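Side-chain contacts in adhesion G-protein coupled receptor G6 (Danio rerio, PDB 6V55), which probably acts as a cell-surface adhesion receptor with a calcium-binding, multidomain extracellular region, linking contacts outside the cell to G-protein signalling in myelination: residues N567-S572 with T680-D685; T582-V587 with W734-Q739; A159-F164 with L199-I204. One frame throughout, in Å; residues are numbered along the deposited sequence.

Contact 1: residues N567-S572 with T680-D685; sequences NVMVSS and TGLFQD
Leu-682 reaches from its turn toward the end of helix 555-568 and sets one methyl against Met-569 and the other against Val-568. The tight part is the Met-569 side, where the backbones also come nearest, Met-569 CA and Gly-681 CA being 6.2 Å apart. Leu-682 CD1 lies 3.7 Å from Met-569 CG, and the same methyl is 3.8 Å from Met-569 CE. The methionine touches CD1 with both CG and CE because its chain is extended as far as SD and then bends (chi3 -127°), bringing the terminal methyl back alongside. The two side chains meet at about a right angle, so Leu-682 abuts the flank of the methionine. On the other branch the fit is slacker, with Leu-682 CD2 4.2 Å from Val-568 CG2. All three residues are buried, and no hydrogen bond links the two segments.

Beyond this apolar patch the segments part toward solvent, and Val-570 and Ser-572 are exposed. Here polar groups bond within the loop and to the start of helix 573-593: Gln-684 NE2 donates to Gly-681 O at 2.9 Å, fairly straight at 158°, with the acceptor close to the amide plane. The same nitrogen also bonds Glu-573 O, so the amide is gripped twice and joins the loop to the first turn of helix 573-593. Ser-572 is the N-cap of that helix, bonding Ala-575 N through OG.

The contact thus fills the corner where helix 555-568 gives way to helix 573-593. Helix 534-550 packs on Val-568 through Leu-537 and Val-541, Phe-677 of strand 671-677 touches both Met-569 and Leu-682, and Leu-584 of helix 573-593 lies against Leu-682.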
# COMPACT_ATOMS: atom_id res chain seq x y z
N ASN A 567 -11.05 -6.47 26.28
CA ASN A 567 -10.02 -5.62 25.70
C ASN A 567 -9.64 -4.48 26.62
O ASN A 567 -8.49 -4.03 26.60
CB ASN A 567 -10.51 -5.03 24.40
CG ASN A 567 -10.55 -6.01 23.28
OD1 ASN A 567 -10.13 -7.16 23.42
ND2 ASN A 567 -11.12 -5.58 22.16
N VAL A 568 -10.57 -3.96 27.44
CA VAL A 568 -10.13 -2.96 28.40
C VAL A 568 -9.39 -3.60 29.57
O VAL A 568 -8.66 -2.90 30.26
CB VAL A 568 -11.25 -2.04 28.95
CG1 VAL A 568 -12.20 -1.58 27.85
CG2 VAL A 568 -12.00 -2.64 30.12
N MET A 569 -9.48 -4.91 29.75
CA MET A 569 -8.67 -5.55 30.77
C MET A 569 -7.20 -5.67 30.39
O MET A 569 -6.38 -5.93 31.28
CB MET A 569 -9.19 -6.94 31.06
CG MET A 569 -10.35 -6.94 31.97
SD MET A 569 -10.90 -8.62 32.26
CE MET A 569 -12.58 -8.26 31.83
N VAL A 570 -6.83 -5.53 29.11
CA VAL A 570 -5.41 -5.61 28.77
C VAL A 570 -4.86 -4.21 28.57
O VAL A 570 -3.72 -4.05 28.13
CB VAL A 570 -5.14 -6.49 27.53
CG1 VAL A 570 -5.49 -7.93 27.82
CG2 VAL A 570 -5.89 -6.01 26.33
N SER A 571 -5.64 -3.20 28.94
CA SER A 571 -5.15 -1.83 28.92
C SER A 571 -4.24 -1.59 30.11
O SER A 571 -4.06 -2.46 30.97
CB SER A 571 -6.31 -0.85 28.92
OG SER A 571 -6.92 -0.88 27.65
N SER A 572 -3.65 -0.40 30.17
CA SER A 572 -2.81 -0.04 31.31
C SER A 572 -3.65 0.11 32.57
O SER A 572 -4.87 0.31 32.52
CB SER A 572 -2.06 1.26 31.04
OG SER A 572 -2.92 2.38 31.25
N THR A 680 -6.58 -8.67 36.51
CA THR A 680 -6.99 -8.09 37.79
C THR A 680 -7.04 -6.58 37.79
O THR A 680 -7.22 -5.99 38.86
CB THR A 680 -6.05 -8.55 38.92
OG1 THR A 680 -4.85 -7.77 38.90
CG2 THR A 680 -5.72 -10.04 38.79
N GLY A 681 -6.93 -5.93 36.64
CA GLY A 681 -6.80 -4.47 36.62
C GLY A 681 -8.08 -3.70 36.86
O GLY A 681 -8.04 -2.47 36.94
N LEU A 682 -9.22 -4.38 36.93
CA LEU A 682 -10.48 -3.73 37.25
C LEU A 682 -10.76 -3.70 38.75
O LEU A 682 -11.78 -3.14 39.17
CB LEU A 682 -11.65 -4.43 36.51
CG LEU A 682 -11.67 -4.53 34.97
CD1 LEU A 682 -12.71 -5.54 34.51
CD2 LEU A 682 -11.95 -3.17 34.32
N PHE A 683 -9.88 -4.28 39.57
CA PHE A 683 -10.13 -4.45 41.00
C PHE A 683 -9.06 -3.76 41.84
O PHE A 683 -8.63 -4.28 42.88
CB PHE A 683 -10.23 -5.93 41.37
CG PHE A 683 -11.30 -6.68 40.62
CD1 PHE A 683 -10.98 -7.37 39.45
CD2 PHE A 683 -12.61 -6.71 41.09
CE1 PHE A 683 -11.96 -8.07 38.76
CE2 PHE A 683 -13.59 -7.41 40.40
CZ PHE A 683 -13.26 -8.09 39.23
N GLN A 684 -8.64 -2.57 41.42
CA GLN A 684 -7.59 -1.84 42.11
C GLN A 684 -8.10 -1.24 43.42
O GLN A 684 -9.22 -0.72 43.49
CB GLN A 684 -7.03 -0.75 41.20
CG GLN A 684 -6.47 -1.33 39.92
CD GLN A 684 -5.89 -0.28 39.02
OE1 GLN A 684 -5.30 0.69 39.49
NE2 GLN A 684 -6.01 -0.48 37.71
N ASP A 685 -7.26 -1.32 44.45
CA ASP A 685 -7.60 -0.86 45.80
C ASP A 685 -6.36 -0.18 46.36
O ASP A 685 -5.34 -0.84 46.60
CB ASP A 685 -8.02 -2.04 46.68
CG ASP A 685 -8.82 -1.63 47.91
OD1 ASP A 685 -8.66 -0.50 48.43
OD2 ASP A 685 -9.62 -2.47 48.39

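Contact 2: residues T582-V587 with W734-Q739; sequences TALKAV and WDFNLQ
Phe-736 points its ring at helix 573-593 and meets it with an edge: Leu-584 CB lies near the ring plane, 3.9 Å from Phe-736 CZ. One face of that ring carries Trp-734, whose CD1 stands 3.7 Å above the plane of Phe-736, over its centre. With CG anti to the backbone N (chi1 -169°), the indole brings this atom there and turns a face to Leu-584, whose CD1 lies 4.1 Å from Trp-734 NE1, displaced toward the rim. Lys-585 runs extended past the phenyl ring in the opposite sense, with CG 3.9 Å from Phe-736 CE1. Its ammonium continues outward to a water, 3.1 Å from NZ, that is also placed to donate to Phe-736 O. An alanine in place of Phe-736 is likely to leave a gap beside Leu-584 CB and Trp-734 CD1 and remove the apolar surface along which Lys-585 runs. Asp-735 OD1 accepts from Asn-737 N, an Asx turn beyond the strand. The backbone of Trp-734 hydrogen-bonds a bound peptide, probably the tethered agonist that follows the GPS cleavage site. Helix 573-593 packing on the end of GPS-motif strand 730-735 is as in GAIN domains, where a helical subdomain abuts a beta-rich one.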
# COMPACT_ATOMS: atom_id res chain seq x y z
N THR A 582 -17.70 1.24 36.40
CA THR A 582 -18.75 1.15 35.39
C THR A 582 -18.66 -0.16 34.61
O THR A 582 -19.68 -0.82 34.38
CB THR A 582 -18.65 2.37 34.47
OG1 THR A 582 -18.87 3.57 35.23
CG2 THR A 582 -19.64 2.30 33.35
N ALA A 583 -17.42 -0.57 34.27
CA ALA A 583 -17.18 -1.83 33.55
C ALA A 583 -17.62 -3.03 34.36
O ALA A 583 -18.27 -3.93 33.83
CB ALA A 583 -15.69 -1.97 33.22
N LEU A 584 -17.31 -3.02 35.66
CA LEU A 584 -17.72 -4.11 36.54
C LEU A 584 -19.22 -4.15 36.70
O LEU A 584 -19.83 -5.22 36.61
CB LEU A 584 -17.06 -3.96 37.90
CG LEU A 584 -15.63 -4.47 37.92
CD1 LEU A 584 -15.04 -4.23 39.33
CD2 LEU A 584 -15.53 -5.93 37.47
N LYS A 585 -19.85 -2.97 36.85
CA LYS A 585 -21.29 -2.92 37.04
C LYS A 585 -22.04 -3.24 35.75
O LYS A 585 -23.11 -3.85 35.80
CB LYS A 585 -21.70 -1.55 37.62
CG LYS A 585 -21.43 -1.39 39.12
CD LYS A 585 -21.54 0.06 39.55
CE LYS A 585 -21.90 0.19 41.03
NZ LYS A 585 -22.27 1.59 41.42
N ALA A 586 -21.46 -2.91 34.58
CA ALA A 586 -22.10 -3.24 33.30
C ALA A 586 -22.03 -4.73 32.95
O ALA A 586 -22.98 -5.26 32.35
CB ALA A 586 -21.47 -2.46 32.15
N VAL A 587 -20.92 -5.39 33.27
CA VAL A 587 -20.82 -6.84 33.13
C VAL A 587 -21.80 -7.54 34.07
O VAL A 587 -22.44 -8.54 33.70
CB VAL A 587 -19.36 -7.28 33.37
CG1 VAL A 587 -19.21 -8.76 33.54
CG2 VAL A 587 -18.57 -6.90 32.20
N TRP A 734 -15.43 -8.15 46.78
CA TRP A 734 -15.47 -6.79 46.25
C TRP A 734 -16.73 -6.07 46.72
O TRP A 734 -17.83 -6.37 46.25
CB TRP A 734 -15.40 -6.77 44.72
CG TRP A 734 -15.17 -5.36 44.20
CD1 TRP A 734 -16.10 -4.50 43.66
CD2 TRP A 734 -13.93 -4.64 44.20
NE1 TRP A 734 -15.50 -3.30 43.32
CE2 TRP A 734 -14.17 -3.37 43.65
CE3 TRP A 734 -12.63 -4.96 44.62
CZ2 TRP A 734 -13.17 -2.42 43.50
CZ3 TRP A 734 -11.63 -4.01 44.48
CH2 TRP A 734 -11.91 -2.75 43.92
N ASP A 735 -16.56 -5.09 47.61
CA ASP A 735 -17.67 -4.33 48.19
C ASP A 735 -17.81 -3.02 47.41
O ASP A 735 -16.96 -2.13 47.55
CB ASP A 735 -17.42 -4.07 49.68
CG ASP A 735 -18.64 -3.52 50.43
OD1 ASP A 735 -19.66 -3.09 49.84
OD2 ASP A 735 -18.57 -3.55 51.68
N PHE A 736 -18.91 -2.88 46.67
CA PHE A 736 -19.16 -1.68 45.87
C PHE A 736 -19.52 -0.45 46.69
O PHE A 736 -19.55 0.65 46.13
CB PHE A 736 -20.29 -1.94 44.88
CG PHE A 736 -19.83 -2.61 43.62
CD1 PHE A 736 -19.06 -1.91 42.71
CD2 PHE A 736 -20.15 -3.94 43.37
CE1 PHE A 736 -18.61 -2.52 41.56
CE2 PHE A 736 -19.71 -4.56 42.22
CZ PHE A 736 -18.95 -3.86 41.31
N ASN A 737 -19.80 -0.60 47.99
CA ASN A 737 -20.19 0.51 48.83
C ASN A 737 -19.00 1.23 49.46
O ASN A 737 -19.16 2.36 49.94
CB ASN A 737 -21.13 0.03 49.94
CG ASN A 737 -22.52 -0.22 49.42
OD1 ASN A 737 -23.08 0.60 48.69
ND2 ASN A 737 -23.09 -1.37 49.78
N LEU A 738 -17.82 0.59 49.47
CA LEU A 738 -16.65 1.18 50.10
C LEU A 738 -16.13 2.35 49.28
O LEU A 738 -16.42 2.46 48.09
CB LEU A 738 -15.56 0.13 50.27
CG LEU A 738 -15.87 -1.03 51.22
CD1 LEU A 738 -14.63 -1.87 51.46
CD2 LEU A 738 -16.43 -0.55 52.56
N GLN A 739 -15.42 3.25 49.97
CA GLN A 739 -14.70 4.40 49.42
C GLN A 739 -15.61 5.32 48.60
O GLN A 739 -15.40 5.54 47.41
CB GLN A 739 -13.49 3.93 48.61
CG GLN A 739 -12.58 3.00 49.43
CD GLN A 739 -11.39 2.48 48.63
OE1 GLN A 739 -10.88 3.17 47.73
NE2 GLN A 739 -10.95 1.27 48.96
O HOH W 1 -21.36 2.12 44.34

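Contact 3: residues A159-F164 with L199-I204; sequences ATETIF and LTSSDI
Within the pentraxin-like, concanavalin-type beta sandwich, Glu-161 at the start of strand 161-167 faces Ile-204 and Ser-201 of the loop that leads from strand 191-194 to strand 209-216. The strand carrying Glu-161 pairs with strand 173-180 and soon turns a corner at Ile-163, where Ile-163 and Phe-164 both face Phe-177 in a classic beta bulge. Glu-161 and Ile-204 approach from opposite directions. Glu-161 CG and Ile-204 CG1 each lie between the backbone N and the carbonyl carbon (chi1 42° and 57°), and both chains extend from there into the space between the segments. The delta methyl of Ile-204 stands in front of the carboxylate oxygens, a little off their plane and nearer one than the other: CD1 is 3.3 Å from Glu-161 OE2 but 3.9 Å from Glu-161 OE1. Ser-201 is looser. Its CB is 4.3 Å from Glu-161 OE2, and no hydrogen bond joins the two side chains. The loop keeps its own shape through a bond from Asp-203 N to Thr-200 O, 2.9 Å long, while Asp-203 forms a salt bridge with Lys-209. Gln-157 also touches Ile-204, and Leu-266 packs on Glu-161. Carboxylate oxygens thus face a methyl, and the segments meet by van der Waals contact, with no hydrogen bond or ion pair between them. Since Glu-161 is buried and a methyl offers its charge no stabilisation, this side would tend to disfavour the ionised form, although Arg-154, packed on Ile-204, and Lys-179, on Ser-201, border the site and might offset the effect.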
# COMPACT_ATOMS: atom_id res chain seq x y z
N ALA A 159 32.79 7.16 -47.10
CA ALA A 159 32.75 6.29 -48.27
C ALA A 159 32.70 4.82 -47.87
O ALA A 159 31.87 4.06 -48.40
CB ALA A 159 33.96 6.56 -49.17
N THR A 160 33.56 4.39 -46.95
CA THR A 160 33.59 3.00 -46.49
C THR A 160 33.05 2.93 -45.06
O THR A 160 33.63 3.51 -44.14
CB THR A 160 35.00 2.40 -46.57
OG1 THR A 160 35.86 3.02 -45.60
CG2 THR A 160 35.60 2.58 -47.97
N GLU A 161 31.93 2.22 -44.89
CA GLU A 161 31.28 2.04 -43.61
C GLU A 161 30.55 0.70 -43.62
O GLU A 161 30.06 0.27 -44.66
CB GLU A 161 30.31 3.21 -43.32
CG GLU A 161 29.46 3.69 -44.50
CD GLU A 161 28.78 5.04 -44.22
OE1 GLU A 161 28.90 5.58 -43.10
OE2 GLU A 161 28.09 5.57 -45.12
N THR A 162 30.51 0.02 -42.46
CA THR A 162 29.94 -1.32 -42.36
C THR A 162 28.69 -1.34 -41.48
O THR A 162 28.61 -0.61 -40.49
CB THR A 162 30.95 -2.32 -41.79
OG1 THR A 162 31.27 -1.96 -40.44
CG2 THR A 162 32.22 -2.32 -42.62
N ILE A 163 27.73 -2.21 -41.81
CA ILE A 163 26.45 -2.26 -41.11
C ILE A 163 26.28 -3.55 -40.31
O ILE A 163 25.88 -3.50 -39.13
CB ILE A 163 25.26 -2.04 -42.08
CG1 ILE A 163 25.44 -0.67 -42.75
CG2 ILE A 163 23.90 -2.12 -41.38
CD1 ILE A 163 24.35 -0.27 -43.71
N PHE A 164 26.60 -4.72 -40.88
CA PHE A 164 26.83 -5.89 -40.03
C PHE A 164 27.95 -6.75 -40.61
O PHE A 164 28.29 -6.63 -41.80
CB PHE A 164 25.57 -6.75 -39.77
CG PHE A 164 24.91 -7.31 -41.01
CD1 PHE A 164 25.24 -8.58 -41.49
CD2 PHE A 164 23.88 -6.61 -41.64
CE1 PHE A 164 24.61 -9.10 -42.61
CE2 PHE A 164 23.22 -7.14 -42.74
CZ PHE A 164 23.60 -8.37 -43.25
N LEU A 199 19.09 0.94 -53.28
CA LEU A 199 19.39 1.76 -52.11
C LEU A 199 20.83 2.24 -52.23
O LEU A 199 21.67 1.52 -52.77
CB LEU A 199 19.22 1.01 -50.78
CG LEU A 199 20.23 0.00 -50.22
CD1 LEU A 199 21.39 0.66 -49.44
CD2 LEU A 199 19.49 -1.00 -49.38
N THR A 200 21.13 3.41 -51.67
CA THR A 200 22.53 3.80 -51.47
C THR A 200 22.65 4.74 -50.28
O THR A 200 21.66 5.08 -49.62
CB THR A 200 23.15 4.48 -52.70
OG1 THR A 200 24.51 4.83 -52.40
CG2 THR A 200 22.36 5.76 -53.02
N SER A 201 23.90 5.19 -50.02
CA SER A 201 24.31 5.95 -48.83
C SER A 201 23.78 7.38 -48.80
O SER A 201 24.11 8.10 -47.85
CB SER A 201 25.84 6.04 -48.74
OG SER A 201 26.51 4.89 -49.19
N SER A 202 23.04 7.84 -49.81
CA SER A 202 22.27 9.07 -49.69
C SER A 202 21.06 8.88 -48.79
O SER A 202 20.50 9.87 -48.31
CB SER A 202 21.81 9.57 -51.07
OG SER A 202 22.88 9.62 -52.00
N ASP A 203 20.65 7.63 -48.57
CA ASP A 203 19.65 7.29 -47.56
C ASP A 203 20.29 6.79 -46.25
O ASP A 203 19.86 5.77 -45.71
CB ASP A 203 18.68 6.27 -48.14
CG ASP A 203 17.25 6.46 -47.62
OD1 ASP A 203 17.06 6.51 -46.39
OD2 ASP A 203 16.32 6.54 -48.46
N ILE A 204 21.31 7.47 -45.71
CA ILE A 204 21.68 7.23 -44.32
C ILE A 204 21.22 8.44 -43.51
O ILE A 204 21.96 9.04 -42.71
CB ILE A 204 23.18 6.85 -44.10
CG1 ILE A 204 24.24 7.83 -44.60
CG2 ILE A 204 23.50 5.52 -44.77
CD1 ILE A 204 25.62 7.49 -44.05

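Overall arrangement
Contacts 1 and 2 belong to one region, their centres 13 Å apart, and meet through the 680-685 loop of contact 1, which touches both segments of contact 2: Leu-682 O lies 3.4 Å from Leu-584 CD1, and Asp-685 OD1 is probably hydrogen-bonded to Gln-739 NE2 at 2.9 Å. Successive helices, 555-568 and 573-593, supply one side of each. Contact 1 is buried and purely apolar across its segments; contact 2 is aromatic inside and reaches the surface through a lysine and a water. Contact 3 stands apart in the pentraxin-like domain, its centre 88 and 98 Å from those of contacts 1 and 2. Also largely buried, it opposes a carboxylate to a methyl instead of matching apolar groups.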